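Local atomic coordinates of endo-pectate lyase (Erwinia chrysanthemi, PDB entry 3B4N), a protein that catalyses the calcium-dependent eliminative cleavage of polygalacturonate, and probably of methylated pectins as well, in an endo mode of action. Residues C121-T126 against I139-P144; L153-N158 against H176-N181; A159-L164 against C182-V187; A197-K202 against L226-K231; G201-I206 against T234-G239. All coordinates share one frame; numbering follows the deposited sequence. Where two conformers were deposited one is given.

Interaction 1 of 5, residues C121-T126 against I139-P144; sequences CKPGAT and IGTSCP
The pyrrolidine ring of Pro123 meets Gly140 and Thr141 along its rim. The methyl CG2 of Thr141 sits beside the CB-CG bond of the ring, roughly level with it, and lies 3.5 Å from Pro123 CB. That is tight for two carbons. The carbonyl O of Gly140 approaches the same part of the rim, 3.9 Å from Pro123 CG. Around the ring, Pro123 CD rests 4.2 Å from CB of Ile139. The flat carbonyl group of Cys121 is met at its O by the CG2 methyl of Ile139, at 3.1 Å, a short approach. Ile139 sends CG1 between its backbone N and carbonyl carbon (chi1 66°), which swings CG2 to the side of the N and towards Cys121. Pro123 and Thr141 run past each other in opposite directions. The contact across the segments is van der Waals packing. The first segment holds its own shape through a type II turn from Lys122 to Ala125, closed by Ala125 N to Lys122 O at 3.1 Å. Gly124 takes the positive phi of that turn. Disulfides tie Cys121 to Cys134 and Cys143 to Cys193. The contact lies at an end of the right-handed parallel beta-helix. Strand 125-128 forms an edge of its sheet, and Gly124 and Ala125 bond to Leu153 and Ile155 of the next coil. Ile139 pairs with strand 164-166 and packs inward on Ile154, Leu164 and Ile166.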
# COMPACT_ATOMS: atom_id res chain seq x y z
N CYS A 121 -5.46 16.23 9.28
CA CYS A 121 -4.38 15.64 8.50
C CYS A 121 -3.56 16.70 7.79
O CYS A 121 -3.90 17.14 6.69
CB CYS A 121 -4.99 14.64 7.51
SG CYS A 121 -6.17 13.54 8.37
N LYS A 122 -2.49 17.12 8.45
CA LYS A 122 -1.58 18.14 7.95
C LYS A 122 -0.17 17.61 8.15
O LYS A 122 0.07 16.84 9.08
CB LYS A 122 -1.75 19.44 8.75
CG LYS A 122 -3.15 20.04 8.71
CD LYS A 122 -3.45 20.65 7.35
CE LYS A 122 -4.87 21.20 7.30
NZ LYS A 122 -5.12 22.16 8.40
N PRO A 123 0.77 18.00 7.29
CA PRO A 123 2.14 17.52 7.43
C PRO A 123 2.70 17.76 8.83
O PRO A 123 2.57 18.86 9.39
CB PRO A 123 2.89 18.31 6.36
CG PRO A 123 1.87 18.39 5.27
CD PRO A 123 0.60 18.75 6.03
N GLY A 124 3.31 16.72 9.40
CA GLY A 124 3.89 16.82 10.73
C GLY A 124 2.98 16.41 11.87
O GLY A 124 3.42 16.34 13.02
N ALA A 125 1.72 16.14 11.56
CA ALA A 125 0.77 15.76 12.59
C ALA A 125 1.07 14.38 13.18
O ALA A 125 1.51 13.48 12.46
CB ALA A 125 -0.64 15.79 12.03
N THR A 126 0.83 14.24 14.48
CA THR A 126 1.01 12.97 15.17
C THR A 126 -0.34 12.56 15.75
O THR A 126 -1.02 13.36 16.42
CB THR A 126 2.00 13.07 16.34
OG1 THR A 126 3.32 13.33 15.84
CG2 THR A 126 2.02 11.78 17.13
N ILE A 139 -2.25 15.80 1.07
CA ILE A 139 -1.23 16.48 1.86
C ILE A 139 0.11 16.19 1.20
O ILE A 139 0.24 15.23 0.44
CB ILE A 139 -1.17 16.01 3.33
CG1 ILE A 139 -0.72 14.55 3.42
CG2 ILE A 139 -2.52 16.24 4.01
CD1 ILE A 139 -0.39 14.11 4.83
N GLY A 140 1.08 17.05 1.46
CA GLY A 140 2.40 16.87 0.89
C GLY A 140 3.27 18.05 1.23
O GLY A 140 2.77 19.12 1.57
N THR A 141 4.58 17.84 1.17
CA THR A 141 5.52 18.91 1.45
C THR A 141 6.46 18.98 0.25
O THR A 141 6.20 19.71 -0.71
CB THR A 141 6.31 18.65 2.78
OG1 THR A 141 6.89 17.34 2.75
CG2 THR A 141 5.37 18.76 3.99
N SER A 142 7.52 18.18 0.27
CA SER A 142 8.48 18.18 -0.83
C SER A 142 9.18 16.84 -0.97
O SER A 142 8.95 15.92 -0.18
CB SER A 142 9.53 19.27 -0.60
OG SER A 142 10.22 19.02 0.62
N CYS A 143 10.03 16.74 -1.98
CA CYS A 143 10.80 15.53 -2.22
C CYS A 143 12.05 15.93 -2.99
O CYS A 143 12.17 15.67 -4.19
CB CYS A 143 9.98 14.50 -3.00
SG CYS A 143 10.82 12.89 -3.13
N PRO A 144 12.99 16.60 -2.31
CA PRO A 144 14.23 17.06 -2.93
C PRO A 144 15.09 15.92 -3.45
O PRO A 144 15.14 14.84 -2.86
CB PRO A 144 14.94 17.81 -1.80
CG PRO A 144 13.81 18.24 -0.90
CD PRO A 144 12.92 17.03 -0.91

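Interaction 2 of 5, residues L153-N158 against H176-N181; sequences LIILKN and HCDSGN. With ZN (zinc ion), chain E; ZN (zinc ion), chain F.
Two neighbouring coils of the parallel beta-helix pair here, and the outer face of the second carries part of a zinc site. Strands 154-157 and 176-179 run parallel, with 33° between their directions. Ile154 O accepts from His176 N, and Leu156 N reaches back to His176 O at 2.7 Å. Leu156 O then takes Asp178 N, while Asn158 N bonds Ser179 O from above the carbonyl plane. Leu156 and Cys177 face the inside of the coil. Ile155 and His176 lie on the other face. CG2 of Ile155 crosses to Asp178 and stops 3.4 Å from its OD1. Beyond it, Lys157 bends its chain so that NZ makes a weak bond to Ser179 OG at 3.0 Å. His176 and Asp178 both turn CG to the side of their backbone N (chi1 -79° and -74°), which brings His176 ND1 and Asp178 OD1 to the same zinc ion. It is held by His176 ND1 at 2.1 Å, Asp178 OD1 at 2.0 Å and a water. His176 NE2 binds a second zinc ion, also at 2.1 Å, which Asp173 shares. Both imidazole nitrogens are thus metal ligands. The ring bridges two ions and its rotation is fixed at both ends.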
# COMPACT_ATOMS: atom_id res chain seq x y z
N LEU A 153 5.33 12.68 6.95
CA LEU A 153 4.20 13.58 6.79
C LEU A 153 3.20 13.36 7.92
O LEU A 153 2.55 14.29 8.38
CB LEU A 153 3.51 13.33 5.46
CG LEU A 153 4.30 13.68 4.19
CD1 LEU A 153 3.53 13.22 2.97
CD2 LEU A 153 4.55 15.18 4.15
N ILE A 154 3.07 12.10 8.34
CA ILE A 154 2.15 11.72 9.40
C ILE A 154 2.86 10.71 10.29
O ILE A 154 3.54 9.81 9.78
CB ILE A 154 0.87 11.04 8.84
CG1 ILE A 154 0.10 12.02 7.95
CG2 ILE A 154 -0.00 10.51 9.99
CD1 ILE A 154 -0.51 13.19 8.70
N ILE A 155 2.70 10.86 11.60
CA ILE A 155 3.29 9.95 12.57
C ILE A 155 2.15 9.32 13.35
O ILE A 155 1.28 10.01 13.89
CB ILE A 155 4.22 10.68 13.55
CG1 ILE A 155 5.41 11.28 12.80
CG2 ILE A 155 4.71 9.71 14.62
CD1 ILE A 155 6.32 12.10 13.67
N LEU A 156 2.15 7.99 13.40
CA LEU A 156 1.12 7.26 14.11
C LEU A 156 1.74 6.56 15.32
O LEU A 156 2.81 5.96 15.23
CB LEU A 156 0.50 6.21 13.17
CG LEU A 156 -0.09 6.71 11.85
CD1 LEU A 156 -0.52 5.51 11.01
CD2 LEU A 156 -1.27 7.63 12.12
N LYS A 157 1.07 6.66 16.46
CA LYS A 157 1.52 5.99 17.67
C LYS A 157 0.29 5.21 18.13
O LYS A 157 -0.61 5.77 18.75
CB LYS A 157 1.96 7.01 18.73
CG LYS A 157 3.27 7.70 18.37
CD LYS A 157 3.72 8.70 19.44
CE LYS A 157 3.98 8.00 20.77
NZ LYS A 157 4.99 6.91 20.63
N ASN A 158 0.27 3.92 17.80
CA ASN A 158 -0.86 3.03 18.12
C ASN A 158 -2.12 3.72 17.60
O ASN A 158 -3.14 3.80 18.28
CB ASN A 158 -0.98 2.79 19.62
CG ASN A 158 -1.88 1.61 19.95
OD1 ASN A 158 -2.88 1.74 20.66
ND2 ASN A 158 -1.53 0.44 19.43
N HIS A 176 4.85 7.26 9.24
CA HIS A 176 5.56 6.46 10.23
C HIS A 176 4.64 5.82 11.25
O HIS A 176 3.72 6.47 11.74
CB HIS A 176 6.53 7.30 11.05
CG HIS A 176 7.82 7.61 10.37
ND1 HIS A 176 8.92 8.10 11.05
CD2 HIS A 176 8.19 7.53 9.07
CE1 HIS A 176 9.90 8.31 10.20
NE2 HIS A 176 9.49 7.98 8.99
N CYS A 177 4.89 4.55 11.55
CA CYS A 177 4.18 3.90 12.65
C CYS A 177 5.32 3.87 13.67
O CYS A 177 6.23 3.04 13.59
CB CYS A 177 3.77 2.48 12.32
SG CYS A 177 3.08 1.62 13.78
N ASP A 178 5.30 4.78 14.63
CA ASP A 178 6.39 4.85 15.60
C ASP A 178 6.24 4.15 16.94
O ASP A 178 7.15 4.19 17.78
CB ASP A 178 6.81 6.31 15.77
CG ASP A 178 7.58 6.83 14.56
OD1 ASP A 178 7.66 8.06 14.40
OD2 ASP A 178 8.11 6.01 13.78
N SER A 179 5.10 3.51 17.15
CA SER A 179 4.87 2.76 18.38
C SER A 179 3.55 2.02 18.28
O SER A 179 2.65 2.45 17.56
CB SER A 179 4.87 3.68 19.61
OG SER A 179 3.67 4.41 19.70
N GLY A 180 3.46 0.90 18.98
CA GLY A 180 2.25 0.12 18.98
C GLY A 180 1.72 -0.39 17.66
O GLY A 180 2.48 -0.71 16.75
N ASN A 181 0.40 -0.46 17.57
CA ASN A 181 -0.26 -0.98 16.39
C ASN A 181 -0.90 0.11 15.57
O ASN A 181 -1.83 0.79 16.03
CB ASN A 181 -1.29 -2.00 16.81
CG ASN A 181 -0.70 -3.03 17.73
OD1 ASN A 181 0.34 -3.62 17.42
ND2 ASN A 181 -1.33 -3.24 18.87
ZN ZN E . 9.09 8.55 13.09
ZN ZN F . 11.30 7.35 8.05
O HOH W 1 10.92 7.78 13.46
O HOH W 2 11.71 5.53 6.47

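Interaction 3 of 5, residues A159-L164 against C182-V187; sequences ATVKNL and CTIENV
Ala159 O receives the N-H of Thr183 at 3.1 Å, with the donor tilted out of the carbonyl plane. Thr160 lies beside Thr183, both pointing outward the same way, and Thr160 OG1 is 3.4 Å from Thr183 CB. Val161 is held through both its backbone N and its backbone O. Its N donates to Thr183 O, and its O accepts the nearly straight bond from Glu185 N at 3.0 Å. Val161 CG1 turns inward and loosely meets Ile184 CG1. Such regular stacking on successive coils belongs to the parallel beta-helix, and strands 160-162 and 182-185 are only 3° from parallel. Lys162 tucks CG between its backbone N and carbonyl carbon (chi1 58°) and runs extended beside Glu185 on the outer face, CB to CB 3.7 Å. Their charged ends stay apart. Asn163 and Asn186 mark the same corner in the two coils, their amide planes turned 76° apart. Asn163 N bonds Glu185 O, and Asn186 ND2 reaches Gly36 O weakly. Past the corner, Leu164 N makes a weak bond to Asn186 O, and Leu164 CB meets Val187 CG2 at 4.2 Å in the interior.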
# COMPACT_ATOMS: atom_id res chain seq x y z
N ALA A 159 -2.04 4.20 16.36
CA ALA A 159 -3.13 4.93 15.74
C ALA A 159 -3.42 4.50 14.31
O ALA A 159 -2.61 3.83 13.66
CB ALA A 159 -2.82 6.43 15.78
N THR A 160 -4.58 4.92 13.82
CA THR A 160 -5.01 4.60 12.47
C THR A 160 -5.31 5.87 11.69
O THR A 160 -5.87 6.82 12.22
CB THR A 160 -6.31 3.74 12.49
OG1 THR A 160 -6.03 2.47 13.08
CG2 THR A 160 -6.84 3.53 11.07
N VAL A 161 -4.91 5.89 10.42
CA VAL A 161 -5.22 7.01 9.56
C VAL A 161 -5.89 6.41 8.32
O VAL A 161 -5.48 5.34 7.85
CB VAL A 161 -3.97 7.82 9.15
CG1 VAL A 161 -2.99 6.95 8.37
CG2 VAL A 161 -4.39 9.03 8.34
N LYS A 162 -6.94 7.05 7.83
CA LYS A 162 -7.59 6.53 6.64
C LYS A 162 -8.06 7.60 5.68
O LYS A 162 -8.28 8.75 6.08
CB LYS A 162 -8.76 5.62 7.01
CG LYS A 162 -9.84 6.23 7.87
CD LYS A 162 -10.82 5.14 8.30
CE LYS A 162 -11.93 5.66 9.18
NZ LYS A 162 -12.80 4.53 9.64
N ASN A 163 -8.17 7.22 4.41
CA ASN A 163 -8.64 8.08 3.34
C ASN A 163 -7.78 9.32 3.18
O ASN A 163 -8.22 10.45 3.42
CB ASN A 163 -10.09 8.50 3.62
CG ASN A 163 -10.98 7.33 3.95
OD1 ASN A 163 -11.75 7.37 4.92
ND2 ASN A 163 -10.89 6.27 3.17
N LEU A 164 -6.54 9.12 2.75
CA LEU A 164 -5.60 10.22 2.60
C LEU A 164 -4.82 10.07 1.32
O LEU A 164 -4.50 8.95 0.92
CB LEU A 164 -4.63 10.22 3.79
CG LEU A 164 -3.50 11.25 3.83
CD1 LEU A 164 -4.08 12.66 4.03
CD2 LEU A 164 -2.55 10.91 4.98
N CYS A 182 -0.42 0.25 14.34
CA CYS A 182 -0.93 1.27 13.46
C CYS A 182 -1.55 0.68 12.21
O CYS A 182 -1.11 -0.36 11.71
CB CYS A 182 0.20 2.19 13.01
SG CYS A 182 1.41 2.73 14.26
N THR A 183 -2.57 1.35 11.72
CA THR A 183 -3.23 0.94 10.50
C THR A 183 -3.26 2.12 9.54
O THR A 183 -3.60 3.25 9.92
CB THR A 183 -4.66 0.42 10.79
OG1 THR A 183 -4.57 -0.79 11.55
CG2 THR A 183 -5.40 0.14 9.50
N ILE A 184 -2.86 1.84 8.31
CA ILE A 184 -2.82 2.84 7.24
C ILE A 184 -3.84 2.28 6.25
O ILE A 184 -3.57 1.35 5.50
CB ILE A 184 -1.39 2.93 6.68
CG1 ILE A 184 -0.44 3.38 7.80
CG2 ILE A 184 -1.35 3.86 5.49
CD1 ILE A 184 1.04 3.38 7.41
N GLU A 185 -5.03 2.88 6.28
CA GLU A 185 -6.18 2.41 5.53
C GLU A 185 -6.62 3.33 4.41
O GLU A 185 -6.96 4.48 4.63
CB GLU A 185 -7.30 2.20 6.55
CG GLU A 185 -8.59 1.63 6.03
CD GLU A 185 -9.55 1.30 7.17
OE1 GLU A 185 -10.65 0.78 6.89
OE2 GLU A 185 -9.20 1.56 8.34
N ASN A 186 -6.66 2.79 3.20
CA ASN A 186 -7.04 3.55 2.02
C ASN A 186 -6.25 4.84 1.85
O ASN A 186 -6.81 5.94 1.83
CB ASN A 186 -8.53 3.86 2.00
CG ASN A 186 -8.98 4.34 0.64
OD1 ASN A 186 -8.48 3.86 -0.38
ND2 ASN A 186 -9.93 5.27 0.61
N VAL A 187 -4.94 4.70 1.72
CA VAL A 187 -4.07 5.84 1.50
C VAL A 187 -3.56 5.70 0.07
O VAL A 187 -3.31 4.60 -0.41
CB VAL A 187 -2.89 5.88 2.50
CG1 VAL A 187 -1.89 6.95 2.08
CG2 VAL A 187 -3.43 6.21 3.91

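Interaction 4 of 5, residues A197-K202 against L226-K231; sequences ATNNGK and LQHNSK
The carbonyl O of Asn199 is gripped by two successive N-H groups, Asn229 N at 2.9 Å and Ser230 N at 3.1 Å. Both donors are tilted somewhat out of its carbonyl plane. Before that point the pairing is regular parallel strand: Gln227 N donates to Ala197 O, and Asn199 N to Gln227 O. The Asn199 side chain lies over one face of the His228 ring. Its CB makes a CH-pi contact, and ND2 sits 3.5 Å above the ring plane towards the rim. CG of Asn199 is turned opposite its backbone N (chi1 -171°), which carries the amide over the imidazole. OD1 of the same amide accepts Gly201 N at 2.9 Å and forms an Asx turn. ND2 of Asn199 bonds Thr235 OG1, while His228 NE2 is hydrogen-bonded to Ser233 OG and ND1 to Trp251 NE1. On the outer side, Asn200 ND2 donates to a lone pair of Asn229 OD1 at 3.0 Å, their amides nearly coplanar. Ser230 OG closes the end with a 2.7 Å bond to Gly201 O and also bonds Ser233 OG. One water joins Gly201 O to Lys231 O. Ala197 CB and Leu226 CD2 pack inside. Thr198, on the opposite face, neighbours the zinc-binding Asp195. The contact joins two successive coils of the right-handed parallel beta-helix where strands 197-199 and 224-228 run out into loops.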
# COMPACT_ATOMS: atom_id res chain seq x y z
N ALA A 197 5.58 3.94 3.79
CA ALA A 197 5.32 3.82 5.22
C ALA A 197 6.49 3.12 5.87
O ALA A 197 7.17 2.29 5.24
CB ALA A 197 4.04 3.03 5.46
N THR A 198 6.72 3.43 7.14
CA THR A 198 7.84 2.90 7.91
C THR A 198 7.36 2.29 9.21
O THR A 198 6.68 2.95 10.00
CB THR A 198 8.86 4.02 8.23
OG1 THR A 198 9.27 4.65 7.01
CG2 THR A 198 10.07 3.47 8.97
N ASN A 199 7.72 1.04 9.44
CA ASN A 199 7.34 0.36 10.66
C ASN A 199 8.44 0.48 11.71
O ASN A 199 9.47 -0.20 11.65
CB ASN A 199 7.04 -1.12 10.38
CG ASN A 199 6.41 -1.82 11.58
OD1 ASN A 199 6.34 -1.24 12.67
ND2 ASN A 199 5.96 -3.06 11.39
N ASN A 200 8.23 1.39 12.65
CA ASN A 200 9.12 1.61 13.78
C ASN A 200 8.31 1.25 15.03
O ASN A 200 8.67 1.64 16.15
CB ASN A 200 9.53 3.09 13.91
CG ASN A 200 10.47 3.55 12.81
OD1 ASN A 200 10.38 4.69 12.36
ND2 ASN A 200 11.39 2.70 12.40
N GLY A 201 7.22 0.51 14.84
CA GLY A 201 6.34 0.13 15.94
C GLY A 201 6.20 -1.36 16.16
O GLY A 201 7.13 -2.11 15.90
N LYS A 202 5.03 -1.80 16.63
CA LYS A 202 4.80 -3.22 16.90
C LYS A 202 4.17 -3.93 15.70
O LYS A 202 4.71 -4.94 15.24
CB LYS A 202 3.91 -3.38 18.14
CG LYS A 202 3.81 -4.80 18.67
CD LYS A 202 5.15 -5.31 19.20
CE LYS A 202 4.99 -6.67 19.86
NZ LYS A 202 6.30 -7.35 20.09
N LEU A 226 7.56 -0.25 1.64
CA LEU A 226 7.45 -0.38 3.08
C LEU A 226 8.82 -0.65 3.71
O LEU A 226 9.49 -1.64 3.38
CB LEU A 226 6.46 -1.50 3.44
CG LEU A 226 5.08 -1.39 2.77
CD1 LEU A 226 4.25 -2.65 3.04
CD2 LEU A 226 4.36 -0.15 3.27
N GLN A 227 9.24 0.24 4.61
CA GLN A 227 10.51 0.11 5.32
C GLN A 227 10.18 -0.41 6.72
O GLN A 227 9.22 0.05 7.34
CB GLN A 227 11.20 1.47 5.40
CG GLN A 227 12.52 1.49 6.17
CD GLN A 227 13.60 0.63 5.53
OE1 GLN A 227 13.57 0.35 4.33
NE2 GLN A 227 14.57 0.21 6.34
N HIS A 228 10.97 -1.35 7.21
CA HIS A 228 10.69 -1.95 8.51
C HIS A 228 11.96 -1.95 9.35
O HIS A 228 12.93 -2.66 9.04
CB HIS A 228 10.16 -3.37 8.25
CG HIS A 228 9.56 -4.05 9.43
ND1 HIS A 228 8.61 -5.04 9.28
CD2 HIS A 228 9.82 -3.97 10.75
CE1 HIS A 228 8.32 -5.55 10.47
NE2 HIS A 228 9.04 -4.91 11.38
N ASN A 229 11.94 -1.13 10.41
CA ASN A 229 13.10 -0.94 11.30
C ASN A 229 12.99 -1.54 12.69
O ASN A 229 14.00 -1.94 13.27
CB ASN A 229 13.37 0.56 11.48
CG ASN A 229 13.60 1.29 10.18
OD1 ASN A 229 13.15 2.43 10.01
ND2 ASN A 229 14.30 0.66 9.25
N SER A 230 11.79 -1.55 13.26
CA SER A 230 11.66 -2.10 14.60
C SER A 230 11.87 -3.62 14.57
O SER A 230 11.90 -4.23 13.50
CB SER A 230 10.29 -1.77 15.18
OG SER A 230 9.27 -2.27 14.34
N LYS A 231 12.02 -4.21 15.75
CA LYS A 231 12.22 -5.66 15.88
C LYS A 231 11.06 -6.27 16.66
O LYS A 231 10.33 -5.57 17.36
CB LYS A 231 13.54 -5.96 16.61
CG LYS A 231 14.75 -5.26 16.01
CD LYS A 231 15.97 -5.40 16.91
CE LYS A 231 17.09 -4.50 16.43
NZ LYS A 231 18.17 -4.37 17.47
O HOH W 3 8.66 -3.25 18.30

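Interaction 5 of 5, residues G201-I206 against T234-G239; sequences GKTMTI and TTVVKG
Ile206, Val236 and Thr234 give up most surface to this contact. Ile206 binds the facing strand with both polar atoms of its backbone. Its N donates to Val236 O at 2.8 Å, nearly straight, and its O accepts Lys238 N at 3.0 Å. The side chain points into the coil. CG1 stands beside the backbone N (chi1 -52°), where it lies 3.9 Å from Val236 O and more loosely near Val237 CG2. Val236 faces the other way. It lies alongside Thr205, with Val236 CB 3.7 Å from Thr205 OG1. Its CG2 reaches back to the methyl of Thr203, at 4.0 Å, so one valine bridges two threonines of the facing strand. Val236 N bonds Met204 O. Thr234 is tied at both polar backbone atoms, its N to Lys202 O and its O to Met204 N at 2.9 Å. Thr203 is its neighbour in register on the outer face, and the two side chains meet only loosely. Further along that face, the Thr205 side chain slants across the extended chain of Lys238, its CG2 touching CE at 3.7 Å. Inside, Met204 bends at its last torsion (chi3 84°), and CE comes 3.9 Å from Thr235 CG2. These are two nearly parallel strands, 203-206 and 234-238, within the stack of beta-helix coils. Strand 181-189 lies next to the first and strand 264-268 next to the second. Met204 also packs on Ala197, and Leu226 fills in against Ile206, Thr235 and Val237.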
# COMPACT_ATOMS: atom_id res chain seq x y z
N GLY A 201 7.22 0.51 14.84
CA GLY A 201 6.34 0.13 15.94
C GLY A 201 6.20 -1.36 16.16
O GLY A 201 7.13 -2.11 15.90
N LYS A 202 5.03 -1.80 16.63
CA LYS A 202 4.80 -3.22 16.90
C LYS A 202 4.17 -3.93 15.70
O LYS A 202 4.71 -4.94 15.24
CB LYS A 202 3.91 -3.38 18.14
CG LYS A 202 3.81 -4.80 18.67
CD LYS A 202 5.15 -5.31 19.20
CE LYS A 202 4.99 -6.67 19.86
NZ LYS A 202 6.30 -7.35 20.09
N THR A 203 3.03 -3.44 15.23
CA THR A 203 2.38 -4.01 14.06
C THR A 203 1.87 -2.87 13.19
O THR A 203 1.11 -2.03 13.66
CB THR A 203 1.17 -4.91 14.39
OG1 THR A 203 1.57 -5.98 15.25
CG2 THR A 203 0.62 -5.54 13.11
N MET A 204 2.31 -2.83 11.94
CA MET A 204 1.87 -1.81 11.00
C MET A 204 1.07 -2.54 9.91
O MET A 204 1.59 -3.40 9.20
CB MET A 204 3.07 -1.07 10.40
CG MET A 204 2.67 -0.06 9.31
SD MET A 204 4.06 0.91 8.69
CE MET A 204 4.71 -0.24 7.48
N THR A 205 -0.21 -2.19 9.79
CA THR A 205 -1.09 -2.84 8.83
C THR A 205 -1.52 -1.90 7.72
O THR A 205 -2.02 -0.80 7.99
CB THR A 205 -2.36 -3.36 9.54
OG1 THR A 205 -1.98 -4.26 10.58
CG2 THR A 205 -3.28 -4.09 8.56
N ILE A 206 -1.31 -2.32 6.47
CA ILE A 206 -1.71 -1.55 5.29
C ILE A 206 -2.99 -2.24 4.82
O ILE A 206 -2.98 -3.43 4.50
CB ILE A 206 -0.66 -1.64 4.16
CG1 ILE A 206 0.74 -1.28 4.67
CG2 ILE A 206 -1.08 -0.73 3.01
CD1 ILE A 206 0.86 0.09 5.33
N THR A 234 5.73 -6.74 13.14
CA THR A 234 5.16 -7.23 11.89
C THR A 234 4.55 -6.15 11.02
O THR A 234 3.93 -5.22 11.52
CB THR A 234 4.01 -8.22 12.21
OG1 THR A 234 4.47 -9.18 13.17
CG2 THR A 234 3.53 -8.94 10.95
N THR A 235 4.75 -6.29 9.71
CA THR A 235 4.11 -5.41 8.73
C THR A 235 3.11 -6.33 8.02
O THR A 235 3.48 -7.41 7.54
CB THR A 235 5.10 -4.83 7.72
OG1 THR A 235 6.00 -3.94 8.41
CG2 THR A 235 4.35 -4.03 6.65
N VAL A 236 1.85 -5.91 8.00
CA VAL A 236 0.76 -6.68 7.40
C VAL A 236 0.22 -5.94 6.18
O VAL A 236 0.02 -4.73 6.23
CB VAL A 236 -0.39 -6.88 8.42
CG1 VAL A 236 -1.52 -7.72 7.82
CG2 VAL A 236 0.16 -7.54 9.68
N VAL A 237 0.01 -6.66 5.08
CA VAL A 237 -0.51 -6.07 3.85
C VAL A 237 -1.73 -6.85 3.38
O VAL A 237 -1.63 -8.04 3.06
CB VAL A 237 0.56 -6.09 2.73
CG1 VAL A 237 -0.02 -5.47 1.45
CG2 VAL A 237 1.81 -5.34 3.18
N LYS A 238 -2.88 -6.18 3.36
CA LYS A 238 -4.12 -6.82 2.95
C LYS A 238 -5.04 -5.83 2.25
O LYS A 238 -4.65 -4.70 1.97
CB LYS A 238 -4.82 -7.44 4.17
CG LYS A 238 -5.20 -6.47 5.28
CD LYS A 238 -5.69 -7.28 6.47
CE LYS A 238 -6.00 -6.43 7.67
NZ LYS A 238 -6.66 -7.29 8.71
N GLY A 239 -6.25 -6.27 1.93
CA GLY A 239 -7.20 -5.38 1.28
C GLY A 239 -6.85 -5.06 -0.16
O GLY A 239 -7.39 -4.12 -0.74

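From the N terminus, interaction 1 closes first, bringing 139-144 back against 121-126 at an end of the beta-helix. Interactions 2 and 3 then cross: 153-158 and 159-164 follow each other, as do their partners 176-181 and 182-187, so one coil is laid on the next over two faces. The Cys177-Cys182 disulfide links these two contacts. Interactions 4 and 5 set off from overlapping segments, sharing Gly201 and Lys202, and again pair one coil with the next. Interactions 1, 2 and 4 all reach the zinc-bearing sheet, interaction 1 through strand 125-128. Interactions 3 and 5 are joined through Cys182 and Ile184, both probably hydrogen-bonded, backbone to backbone, to Thr205.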